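Long-range contacts in phage terminase large subunit (Thermus phage P7426, PDB 7KS4), which probably acts as the ATP-driven motor that packs viral DNA into empty capsids and as the nuclease that cuts the genome, this chain being its N-terminal ATPase domain: residues R37-L42 with N189-F194; L153-M158 with I181-K186. One frame throughout, in Å; residues are numbered along the deposited sequence. Where two conformers were deposited one is given.

Interaction 1. Residues R37-L42 with N189-F194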
ATOM      1  N   ARG A  37      -6.015  -7.693   6.043  1.00 28.16           N
ATOM      2  CA  ARG A  37      -4.755  -8.047   5.396  1.00 28.70           C
ATOM      3  C   ARG A  37      -5.048  -8.166   3.905  1.00 29.70           C
ATOM      4  O   ARG A  37      -5.596  -9.176   3.454  1.00 29.50           O
ATOM      5  CB  ARG A  37      -4.176  -9.347   5.944  1.00 28.98           C
ATOM      6  CG  ARG A  37      -3.983  -9.354   7.456  1.00 28.51           C
ATOM      7  CD  ARG A  37      -2.807  -8.486   7.893  1.00 28.54           C
ATOM      8  NE  ARG A  37      -2.671  -8.512   9.350  1.00 29.21           N
ATOM      9  CZ  ARG A  37      -3.156  -7.589  10.179  1.00 31.59           C
ATOM     10  NH1 ARG A  37      -3.820  -6.540   9.714  1.00 31.68           N
ATOM     11  NH2 ARG A  37      -2.980  -7.723  11.494  1.00 31.92           N
ATOM     12  N   ARG A  38      -4.691  -7.133   3.159  1.00 27.94           N
ATOM     13  CA  ARG A  38      -4.812  -7.126   1.708  1.00 28.23           C
ATOM     14  C   ARG A  38      -3.428  -7.328   1.110  1.00 27.39           C
ATOM     15  O   ARG A  38      -2.500  -6.566   1.414  1.00 27.42           O
ATOM     16  CB  ARG A  38      -5.425  -5.814   1.229  1.00 28.73           C
ATOM     17  CG  ARG A  38      -6.900  -5.665   1.576  1.00 30.61           C
ATOM     18  CD  ARG A  38      -7.421  -4.277   1.210  1.00 31.92           C
ATOM     19  NE  ARG A  38      -6.906  -3.231   2.091  1.00 30.28           N
ATOM     20  CZ  ARG A  38      -7.135  -1.927   1.923  1.00 31.56           C
ATOM     21  NH1 ARG A  38      -7.855  -1.495   0.891  1.00 33.06           N
ATOM     22  NH2 ARG A  38      -6.632  -1.051   2.779  1.00 31.27           N
ATOM     23  N   VAL A  39      -3.296  -8.339   0.256  1.00 27.96           N
ATOM     24  CA  VAL A  39      -2.023  -8.734  -0.327  1.00 27.13           C
ATOM     25  C   VAL A  39      -2.186  -8.634  -1.839  1.00 28.54           C
ATOM     26  O   VAL A  39      -2.986  -9.370  -2.431  1.00 28.98           O
ATOM     27  CB  VAL A  39      -1.613 -10.154   0.091  1.00 27.42           C
ATOM     28  CG1 VAL A  39      -0.187 -10.459  -0.356  1.00 27.58           C
ATOM     29  CG2 VAL A  39      -1.745 -10.340   1.599  1.00 27.52           C
ATOM     30  N   ALA A  40      -1.430  -7.738  -2.471  1.00 30.02           N
ATOM     31  CA  ALA A  40      -1.522  -7.526  -3.914  1.00 29.94           C
ATOM     32  C   ALA A  40      -0.208  -7.937  -4.560  1.00 30.79           C
ATOM     33  O   ALA A  40       0.829  -7.299  -4.344  1.00 31.23           O
ATOM     34  CB  ALA A  40      -1.861  -6.073  -4.242  1.00 31.46           C
ATOM     35  N   CYS A  41      -0.256  -9.000  -5.359  1.00 30.69           N
ATOM     36  CA  CYS A  41       0.887  -9.451  -6.142  1.00 31.04           C
ATOM     37  C   CYS A  41       0.625  -9.008  -7.575  1.00 33.79           C
ATOM     38  O   CYS A  41      -0.130  -9.657  -8.304  1.00 35.12           O
ATOM     39  CB  CYS A  41       1.061 -10.959  -6.036  1.00 31.54           C
ATOM     40  SG  CYS A  41       2.376 -11.600  -7.092  1.00 33.71           S
ATOM     41  N   LEU A  42       1.238  -7.893  -7.969  1.00 37.34           N
ATOM     42  CA  LEU A  42       0.956  -7.253  -9.246  1.00 39.85           C
ATOM     43  C   LEU A  42       2.268  -6.904  -9.936  1.00 40.25           C
ATOM     44  O   LEU A  42       3.265  -6.576  -9.288  1.00 39.31           O
ATOM     45  CB  LEU A  42       0.084  -5.977  -9.080  1.00 42.36           C
ATOM     46  CG  LEU A  42      -1.120  -6.011  -8.126  1.00 42.70           C
ATOM     47  CD1 LEU A  42      -1.814  -4.654  -8.075  1.00 46.14           C
ATOM     48  CD2 LEU A  42      -2.132  -7.080  -8.519  1.00 44.16           C
ATOM     49  N   ASN A 189       8.563 -17.111  -0.808  1.00 31.49           N
ATOM     50  CA  ASN A 189       8.945 -16.615   0.506  1.00 32.21           C
ATOM     51  C   ASN A 189       7.703 -16.185   1.277  1.00 32.23           C
ATOM     52  O   ASN A 189       6.589 -16.590   0.932  1.00 32.58           O
ATOM     53  CB  ASN A 189       9.943 -15.465   0.373  1.00 32.87           C
ATOM     54  CG  ASN A 189       9.347 -14.236  -0.295  1.00 33.01           C
ATOM     55  OD1 ASN A 189       8.159 -14.187  -0.621  1.00 31.26           O
ATOM     56  ND2 ASN A 189      10.190 -13.240  -0.518  1.00 34.27           N
ATOM     57  N   TRP A 190       7.873 -15.379   2.329  1.00 31.63           N
ATOM     58  CA  TRP A 190       6.735 -15.046   3.177  1.00 30.86           C
ATOM     59  C   TRP A 190       5.633 -14.333   2.403  1.00 30.66           C
ATOM     60  O   TRP A 190       4.451 -14.509   2.713  1.00 30.98           O
ATOM     61  CB  TRP A 190       7.190 -14.196   4.368  1.00 31.86           C
ATOM     62  CG  TRP A 190       7.456 -12.762   4.040  1.00 31.46           C
ATOM     63  CD1 TRP A 190       8.613 -12.234   3.547  1.00 32.24           C
ATOM     64  CD2 TRP A 190       6.548 -11.670   4.195  1.00 30.40           C
ATOM     65  NE1 TRP A 190       8.482 -10.875   3.386  1.00 32.20           N
ATOM     66  CE2 TRP A 190       7.224 -10.502   3.781  1.00 32.36           C
ATOM     67  CE3 TRP A 190       5.231 -11.561   4.648  1.00 30.18           C
ATOM     68  CZ2 TRP A 190       6.625  -9.242   3.798  1.00 32.10           C
ATOM     69  CZ3 TRP A 190       4.637 -10.305   4.672  1.00 32.33           C
ATOM     70  CH2 TRP A 190       5.335  -9.164   4.250  1.00 32.39           C
ATOM     71  N   PHE A 191       5.990 -13.533   1.390  1.00 30.02           N
ATOM     72  CA  PHE A 191       4.971 -12.819   0.624  1.00 29.19           C
ATOM     73  C   PHE A 191       4.086 -13.789  -0.143  1.00 29.90           C
ATOM     74  O   PHE A 191       2.874 -13.574  -0.264  1.00 29.59           O
ATOM     75  CB  PHE A 191       5.638 -11.825  -0.324  1.00 29.55           C
ATOM     76  CG  PHE A 191       4.679 -11.095  -1.218  1.00 30.24           C
ATOM     77  CD1 PHE A 191       3.946 -10.025  -0.740  1.00 30.23           C
ATOM     78  CD2 PHE A 191       4.531 -11.466  -2.547  1.00 30.79           C
ATOM     79  CE1 PHE A 191       3.066  -9.347  -1.561  1.00 30.91           C
ATOM     80  CE2 PHE A 191       3.652 -10.785  -3.379  1.00 31.89           C
ATOM     81  CZ  PHE A 191       2.921  -9.722  -2.885  1.00 32.01           C
ATOM     82  N   TYR A 192       4.680 -14.867  -0.663  1.00 31.04           N
ATOM     83  CA  TYR A 192       3.902 -15.922  -1.302  1.00 30.45           C
ATOM     84  C   TYR A 192       2.925 -16.561  -0.322  1.00 30.52           C
ATOM     85  O   TYR A 192       1.762 -16.807  -0.660  1.00 29.38           O
ATOM     86  CB  TYR A 192       4.855 -16.972  -1.872  1.00 31.64           C
ATOM     87  CG  TYR A 192       4.199 -18.288  -2.192  1.00 33.02           C
ATOM     88  CD1 TYR A 192       3.271 -18.396  -3.224  1.00 34.01           C
ATOM     89  CD2 TYR A 192       4.512 -19.431  -1.465  1.00 34.00           C
ATOM     90  CE1 TYR A 192       2.666 -19.613  -3.519  1.00 35.54           C
ATOM     91  CE2 TYR A 192       3.918 -20.645  -1.748  1.00 35.42           C
ATOM     92  CZ  TYR A 192       3.001 -20.735  -2.778  1.00 36.49           C
ATOM     93  OH  TYR A 192       2.416 -21.949  -3.051  1.00 37.19           O
ATOM     94  N   GLU A 193       3.389 -16.852   0.892  1.00 31.92           N
ATOM     95  CA  GLU A 193       2.516 -17.449   1.896  1.00 33.77           C
ATOM     96  C   GLU A 193       1.337 -16.540   2.205  1.00 31.83           C
ATOM     97  O   GLU A 193       0.184 -16.987   2.232  1.00 32.60           O
ATOM     98  CB  GLU A 193       3.310 -17.742   3.161  1.00 35.71           C
ATOM     99  CG  GLU A 193       4.464 -18.666   2.897  1.00 40.04           C
ATOM    100  CD  GLU A 193       5.388 -18.812   4.067  1.00 43.02           C
ATOM    101  OE1 GLU A 193       5.282 -18.027   5.039  1.00 43.87           O
ATOM    102  OE2 GLU A 193       6.225 -19.732   4.000  1.00 45.94           O
ATOM    103  N   PHE A 194       1.611 -15.257   2.457  1.00 28.65           N
ATOM    104  CA  PHE A 194       0.541 -14.318   2.780  1.00 28.03           C
ATOM    105  C   PHE A 194      -0.404 -14.150   1.607  1.00 29.24           C
ATOM    106  O   PHE A 194      -1.624 -14.046   1.793  1.00 29.19           O
ATOM    107  CB  PHE A 194       1.129 -12.970   3.192  1.00 28.52           C
ATOM    108  CG  PHE A 194       1.413 -12.862   4.661  1.00 31.47           C
ATOM    109  CD1 PHE A 194       1.991 -13.919   5.345  1.00 32.22           C
ATOM    110  CD2 PHE A 194       1.112 -11.705   5.357  1.00 33.92           C
ATOM    111  CE1 PHE A 194       2.255 -13.829   6.696  1.00 35.03           C
ATOM    112  CE2 PHE A 194       1.375 -11.608   6.714  1.00 34.63           C
ATOM    113  CZ  PHE A 194       1.950 -12.671   7.384  1.00 35.45           C
TER
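Phe191 points the far rim of its ring at strand 37-42, where Ala40 and Cys41 meet that rim and Val39 approaches the ring obliquely. Its CG stands anti to the backbone N (chi1 177°), which carries the ring away from the helix and across to the strand. Ala40 O lies in the ring plane at the edge, 3.5 Å from Phe191 CZ. Cys41 CB also sits at the edge, 3.7 Å from Phe191 CE2, and Cys41 SG is 5.4 Å from the ring centroid, 85° off the normal, a sulfur-aromatic contact made from the rim. Val39 CG1 is 3.6 Å from Phe191 CE1, and the two side chains slide past each other in opposite directions.

The branches of Val39 divide the helix between them. With CG1 anti to the backbone N and turned to Phe191, CG2 is left to meet the other aromatic residue, 3.7 Å from Phe194 O and 4.2 Å from Phe194 CB. As for the Phe194 ring, Trp190 CE3 lies over its centre on one face, and Trp164 and Phe219 meet it edge-to-face.

No hydrogen bond joins the two segments, so apolar and edge contacts among buried residues carry the interface. Asn189 occupies the N-cap position of the helix, its OD1 accepting a weak bond from Phe191 N. The segment axes approach to 9.2 Å at 117° between their directions, a steep crossing. Strand 37-42 is an inner strand of the sheet, with parallel neighbours 178-183 and 219-224, and it leads into the P-loop (Walker A) segment that holds Lys48 and binds ADP, as in P-loop NTPases.

Interaction 2. Residues L153-M158 with I181-K186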
ATOM      1  N   LEU A 153       3.143  -1.938   3.073  1.00 30.02           N
ATOM      2  CA  LEU A 153       4.439  -2.530   2.762  1.00 32.14           C
ATOM      3  C   LEU A 153       4.588  -2.504   1.251  1.00 32.18           C
ATOM      4  O   LEU A 153       3.834  -3.177   0.538  1.00 32.38           O
ATOM      5  CB  LEU A 153       4.569  -3.958   3.295  1.00 32.22           C
ATOM      6  CG  LEU A 153       4.961  -4.105   4.764  1.00 34.13           C
ATOM      7  CD1 LEU A 153       3.843  -3.652   5.671  1.00 34.73           C
ATOM      8  CD2 LEU A 153       5.352  -5.548   5.069  1.00 34.69           C
ATOM      9  N   ASP A 154       5.546  -1.723   0.769  1.00 32.94           N
ATOM     10  CA  ASP A 154       5.824  -1.605  -0.655  1.00 34.38           C
ATOM     11  C   ASP A 154       7.005  -2.500  -1.004  1.00 33.40           C
ATOM     12  O   ASP A 154       7.962  -2.604  -0.233  1.00 32.35           O
ATOM     13  CB  ASP A 154       6.122  -0.155  -1.028  1.00 37.79           C
ATOM     14  CG  ASP A 154       6.143   0.073  -2.528  1.00 40.70           C
ATOM     15  OD1 ASP A 154       5.497  -0.696  -3.268  1.00 40.18           O
ATOM     16  OD2 ASP A 154       6.801   1.035  -2.961  1.00 44.21           O
ATOM     17  N   GLU A 155       6.930  -3.150  -2.162  1.00 35.57           N
ATOM     18  CA  GLU A 155       7.872  -4.211  -2.534  1.00 38.22           C
ATOM     19  C   GLU A 155       8.135  -5.138  -1.348  1.00 35.46           C
ATOM     20  O   GLU A 155       9.275  -5.434  -0.968  1.00 36.41           O
ATOM     21  CB  GLU A 155       9.165  -3.630  -3.099  1.00 43.57           C
ATOM     22  CG  GLU A 155       9.077  -3.361  -4.607  1.00 47.80           C
ATOM     23  CD  GLU A 155       8.710  -4.619  -5.403  1.00 47.59           C
ATOM     24  OE1 GLU A 155       9.525  -5.567  -5.452  1.00 51.34           O
ATOM     25  OE2 GLU A 155       7.590  -4.670  -5.950  1.00 46.75           O
ATOM     26  N   ALA A 156       7.030  -5.619  -0.781  1.00 31.26           N
ATOM     27  CA  ALA A 156       7.075  -6.428   0.429  1.00 29.64           C
ATOM     28  C   ALA A 156       7.892  -7.702   0.257  1.00 31.31           C
ATOM     29  O   ALA A 156       8.520  -8.166   1.215  1.00 30.90           O
ATOM     30  CB  ALA A 156       5.653  -6.783   0.852  1.00 28.03           C
ATOM     31  N   ALA A 157       7.879  -8.306  -0.935  1.00 33.72           N
ATOM     32  CA  ALA A 157       8.604  -9.560  -1.115  1.00 35.64           C
ATOM     33  C   ALA A 157      10.105  -9.378  -0.947  1.00 37.51           C
ATOM     34  O   ALA A 157      10.824 -10.366  -0.757  1.00 38.15           O
ATOM     35  CB  ALA A 157       8.296 -10.163  -2.486  1.00 35.84           C
ATOM     36  N   MET A 158      10.590  -8.140  -1.011  1.00 37.18           N
ATOM     37  CA  MET A 158      11.988  -7.828  -0.767  1.00 40.69           C
ATOM     38  C   MET A 158      12.254  -7.386   0.668  1.00 39.21           C
ATOM     39  O   MET A 158      13.407  -7.105   1.009  1.00 40.07           O
ATOM     40  CB  MET A 158      12.451  -6.741  -1.744  1.00 46.29           C
ATOM     41  CG  MET A 158      12.601  -7.236  -3.171  1.00 51.55           C
ATOM     42  SD  MET A 158      13.941  -8.439  -3.335  1.00 57.54           S
ATOM     43  CE  MET A 158      15.379  -7.375  -3.231  1.00 61.55           C
ATOM     44  N   ILE A 181      -0.290  -5.028   1.710  1.00 24.65           N
ATOM     45  CA  ILE A 181       1.001  -5.662   1.467  1.00 26.50           C
ATOM     46  C   ILE A 181       1.106  -5.871  -0.032  1.00 26.61           C
ATOM     47  O   ILE A 181       0.416  -6.729  -0.593  1.00 27.94           O
ATOM     48  CB  ILE A 181       1.123  -6.982   2.235  1.00 26.34           C
ATOM     49  CG1 ILE A 181       0.890  -6.719   3.730  1.00 25.96           C
ATOM     50  CG2 ILE A 181       2.480  -7.644   1.995  1.00 27.23           C
ATOM     51  CD1 ILE A 181       0.744  -7.983   4.563  1.00 27.90           C
ATOM     52  N   ILE A 182       1.974  -5.107  -0.679  1.00 28.46           N
ATOM     53  CA  ILE A 182       2.006  -5.013  -2.133  0.63 30.40           C
ATOM     54  C   ILE A 182       3.425  -5.281  -2.611  1.00 30.93           C
ATOM     55  O   ILE A 182       4.396  -4.819  -2.006  1.00 32.46           O
ATOM     56  CB  ILE A 182       1.505  -3.635  -2.632  0.63 31.14           C
ATOM     57  CG1 ILE A 182       2.387  -2.503  -2.106  0.63 32.52           C
ATOM     58  CG2 ILE A 182       0.078  -3.421  -2.181  0.63 31.54           C
ATOM     59  CD1 ILE A 182       1.931  -1.105  -2.512  0.63 34.33           C
ATOM     60  N   SER A 183       3.547  -6.036  -3.700  1.00 31.04           N
ATOM     61  CA  SER A 183       4.877  -6.342  -4.211  1.00 30.35           C
ATOM     62  C   SER A 183       4.789  -6.996  -5.579  1.00 30.26           C
ATOM     63  O   SER A 183       3.788  -7.631  -5.917  1.00 30.21           O
ATOM     64  CB  SER A 183       5.633  -7.283  -3.260  1.00 31.45           C
ATOM     65  OG  SER A 183       7.017  -7.335  -3.569  1.00 32.57           O
ATOM     66  N   THR A 184       5.850  -6.840  -6.356  1.00 31.32           N
ATOM     67  CA  THR A 184       6.110  -7.856  -7.359  1.00 33.44           C
ATOM     68  C   THR A 184       6.725  -9.066  -6.661  1.00 32.78           C
ATOM     69  O   THR A 184       7.439  -8.902  -5.669  1.00 34.21           O
ATOM     70  CB  THR A 184       7.061  -7.342  -8.436  1.00 36.64           C
ATOM     71  OG1 THR A 184       8.324  -7.037  -7.837  1.00 38.38           O
ATOM     72  CG2 THR A 184       6.496  -6.089  -9.097  1.00 37.18           C
ATOM     73  N   PRO A 185       6.435 -10.281  -7.114  1.00 33.34           N
ATOM     74  CA  PRO A 185       6.857 -11.460  -6.349  1.00 35.40           C
ATOM     75  C   PRO A 185       8.352 -11.721  -6.463  1.00 38.77           C
ATOM     76  O   PRO A 185       9.000 -11.370  -7.455  1.00 39.50           O
ATOM     77  CB  PRO A 185       6.043 -12.599  -6.974  1.00 37.22           C
ATOM     78  CG  PRO A 185       5.754 -12.138  -8.361  1.00 36.70           C
ATOM     79  CD  PRO A 185       5.598 -10.645  -8.269  1.00 34.19           C
ATOM     80  N   LYS A 186       8.896 -12.371  -5.435  1.00 38.71           N
ATOM     81  CA  LYS A 186      10.319 -12.693  -5.380  1.00 41.29           C
ATOM     82  C   LYS A 186      10.500 -14.136  -4.920  1.00 40.66           C
ATOM     83  O   LYS A 186      11.253 -14.439  -3.992  1.00 41.43           O
ATOM     84  CB  LYS A 186      11.053 -11.708  -4.473  1.00 44.06           C
ATOM     85  CG  LYS A 186      12.064 -10.847  -5.199  1.00 49.06           C
ATOM     86  CD  LYS A 186      11.391  -9.788  -6.038  1.00 50.30           C
ATOM     87  CE  LYS A 186      12.402  -8.860  -6.666  1.00 52.78           C
ATOM     88  NZ  LYS A 186      11.741  -7.816  -7.483  1.00 54.71           N
TER
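The Glu155 chain bends at chi2 (-57°), turning the carboxylate back to Thr184 although the CB starts out away from that segment. Thr184 places OG1 between its own N and carbonyl carbon (chi1 63°), from where it donates to Glu155 OE1 at 3.0 Å. Separately, Glu155 OE2 accepts from the backbone Thr184 N at 2.8 Å, nearly straight at 176°; both oxygens are met on their syn sides. Lys186 NZ stands 3.8 Å from Glu155 OE1, a long salt bridge, and has Glu252 as its stronger partner.

Leu153 and Ile181 form a parallel bridge, with Leu153 O accepting from Ile182 N at 2.9 Å, and Ala156 N donates to Ile182 O at 3.0 Å. A side-chain link follows: Ser183 OG accepts from Ala157 N at 2.9 Å and donates to Thr184 O, so one buried hydroxyl ties the 3-10 turn to the strand end.

Asp154 OD2 bonds to Gln77, and its side chain lies about 3 Å from the bound magnesium. Glu155, the predicted catalytic residue ending the Walker B motif, is held here by Thr184 and, at long range, Lys186; this may be one position of the glutamate switch proposed for such motors.

Overall arrangement
From the N terminus, strand 37-42 comes first and runs toward the nucleotide-binding loop; the chain then passes through most of the sheet before helix 190-197 returns to it, and interaction 1 closes this loop of 146 residues. Interaction 2 is nested inside it: segments 153-158 and 181-186 are separated by 22 residues, most of them in helix 161-175. Their centres lie about 7 Å apart. Strand 178-183 is shared by both neighbourhoods: it adjoins 150-153 on one side and 37-42 on the other, and soon leads into helix 190-197. Asn189, capping that helix, also makes a weak bond to Ala157, linking interaction 1 to interaction 2.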